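Local coordinates for tegumental protein 20.8 kDa (PDB 5X2E) that binds calcium through an EF-hand of its N-terminal calmodulin-like domain, at residues I4-S9 and E24-E29. Residues are numbered along the deposited sequence; the frame is centred on the assembly and turned at random.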
# COMPACT_ATOMS: atom_id res chain seq x y z
N ILE A 4 5.76 2.34 -4.85
CA ILE A 4 6.25 0.99 -4.53
C ILE A 4 6.63 0.91 -3.05
O ILE A 4 6.16 0.04 -2.30
CB ILE A 4 7.46 0.61 -5.45
CG1 ILE A 4 7.00 0.45 -6.90
CG2 ILE A 4 8.09 -0.68 -4.97
CD1 ILE A 4 8.08 0.57 -7.98
N ASN A 5 7.44 1.86 -2.63
CA ASN A 5 7.88 1.99 -1.26
C ASN A 5 6.71 2.19 -0.28
O ASN A 5 6.66 1.56 0.78
CB ASN A 5 8.82 3.17 -1.19
CG ASN A 5 9.55 3.30 0.12
OD1 ASN A 5 9.13 2.81 1.15
ND2 ASN A 5 10.67 4.01 0.07
N ILE A 6 5.79 3.08 -0.62
CA ILE A 6 4.70 3.40 0.30
C ILE A 6 3.80 2.18 0.48
O ILE A 6 3.37 1.89 1.60
CB ILE A 6 3.92 4.65 -0.20
CG1 ILE A 6 4.83 5.89 -0.11
CG2 ILE A 6 2.63 4.85 0.61
CD1 ILE A 6 4.38 7.08 -0.95
N PHE A 7 3.54 1.42 -0.59
CA PHE A 7 2.72 0.20 -0.47
C PHE A 7 3.37 -0.73 0.55
O PHE A 7 2.70 -1.25 1.45
CB PHE A 7 2.58 -0.55 -1.80
CG PHE A 7 1.68 -1.74 -1.67
CD1 PHE A 7 0.35 -1.64 -2.04
CD2 PHE A 7 2.16 -2.97 -1.20
CE1 PHE A 7 -0.52 -2.70 -1.90
CE2 PHE A 7 1.29 -4.04 -1.04
CZ PHE A 7 -0.04 -3.91 -1.39
N VAL A 8 4.65 -0.99 0.37
CA VAL A 8 5.36 -1.87 1.28
C VAL A 8 5.36 -1.33 2.70
O VAL A 8 5.12 -2.08 3.66
CB VAL A 8 6.78 -2.15 0.77
CG1 VAL A 8 7.63 -2.84 1.84
CG2 VAL A 8 6.69 -2.99 -0.50
N SER A 9 5.51 -0.02 2.86
CA SER A 9 5.44 0.57 4.19
C SER A 9 4.07 0.42 4.88
O SER A 9 3.98 0.14 6.08
CB SER A 9 5.78 2.04 4.12
OG SER A 9 5.88 2.52 5.44
N GLU A 24 -5.04 3.45 7.75
CA GLU A 24 -5.36 4.48 8.72
C GLU A 24 -4.20 4.73 9.69
O GLU A 24 -3.93 5.89 10.05
CB GLU A 24 -6.66 4.09 9.44
CG GLU A 24 -7.82 4.20 8.45
CD GLU A 24 -8.98 3.31 8.66
OE1 GLU A 24 -9.04 2.51 9.62
OE2 GLU A 24 -9.91 3.47 7.81
N GLN A 25 -3.49 3.67 10.08
CA GLN A 25 -2.31 3.83 10.93
C GLN A 25 -1.21 4.60 10.20
O GLN A 25 -0.59 5.50 10.74
CB GLN A 25 -1.78 2.48 11.38
CG GLN A 25 -0.52 2.60 12.21
CD GLN A 25 -0.10 1.31 12.84
OE1 GLN A 25 -0.44 0.22 12.36
NE2 GLN A 25 0.64 1.43 13.93
N TYR A 26 -0.97 4.27 8.94
CA TYR A 26 0.03 5.01 8.18
C TYR A 26 -0.31 6.49 8.06
O TYR A 26 0.56 7.36 8.23
CB TYR A 26 0.16 4.38 6.81
CG TYR A 26 1.20 5.05 5.96
CD1 TYR A 26 0.87 6.07 5.09
CD2 TYR A 26 2.54 4.64 6.01
CE1 TYR A 26 1.84 6.68 4.29
CE2 TYR A 26 3.51 5.24 5.23
CZ TYR A 26 3.15 6.25 4.36
OH TYR A 26 4.10 6.83 3.57
N VAL A 27 -1.57 6.80 7.81
CA VAL A 27 -1.98 8.18 7.66
C VAL A 27 -1.73 8.93 8.95
O VAL A 27 -1.10 10.00 8.95
CB VAL A 27 -3.44 8.26 7.23
CG1 VAL A 27 -4.02 9.68 7.42
CG2 VAL A 27 -3.57 7.80 5.78
N ALA A 28 -2.19 8.36 10.06
CA ALA A 28 -2.04 9.07 11.32
C ALA A 28 -0.56 9.19 11.70
O ALA A 28 -0.13 10.23 12.17
CB ALA A 28 -2.82 8.36 12.43
N GLU A 29 0.20 8.11 11.55
CA GLU A 29 1.59 8.10 12.01
C GLU A 29 2.48 9.06 11.23
O GLU A 29 3.52 9.49 11.71
CB GLU A 29 2.15 6.68 11.94
CG GLU A 29 2.17 6.03 13.28
CD GLU A 29 2.19 4.53 13.25
OE1 GLU A 29 2.80 3.95 12.31
OE2 GLU A 29 1.56 3.92 14.17
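Ser9 OG comes to the edge of the Tyr26 ring, close to the ring plane and 3.6 Å from Tyr26 CE2. Ile6, three residues before Ser9, meets the phenol end of the same ring: its CG1 and CG2 both approach Tyr26 OH, each at 3.9 Å. The methyl CG2 also lies 4.0 Å from Tyr26 CZ and approaches the ring obliquely, while the side chains of Ile6 and Tyr26 as a whole cross at about a right angle. In Ile6, CG1 sits beside the backbone N and anti to the carbonyl carbon (chi1 -67°), which places CG2 anti to the N and lets both branches meet the hydroxyl. With CG anti to the backbone N (chi1 -178°), Tyr26 reaches helix 3-10; the nearest CA atoms, of Ser9 and Tyr26, are 8.1 Å apart. Helices 3-10 and 20-29 are the entering and exiting helices of an EF-hand, joined by the loop in which Asp11, Asp13, Thr15, Val17 and Glu22 bind calcium. Tyr26 joins these two helices by side-chain packing at a partly exposed surface, its side chain about 11 Å from the ion. Helix 35-44 borders this packing through Trp40, which touches Ile6, and Leu32 packs on Tyr26. Alongside, Gln25 NE2 donates to Glu29 OE2 at 2.7 Å, one turn along the same helix; it meets the carboxylate on its syn side, with the N-H...O angle at 155°. Gln25 OE1 bonds to Lys12 NZ of the calcium loop, so both ends of the amide have partners, which restrains its rotation and links helix 20-29 to that loop.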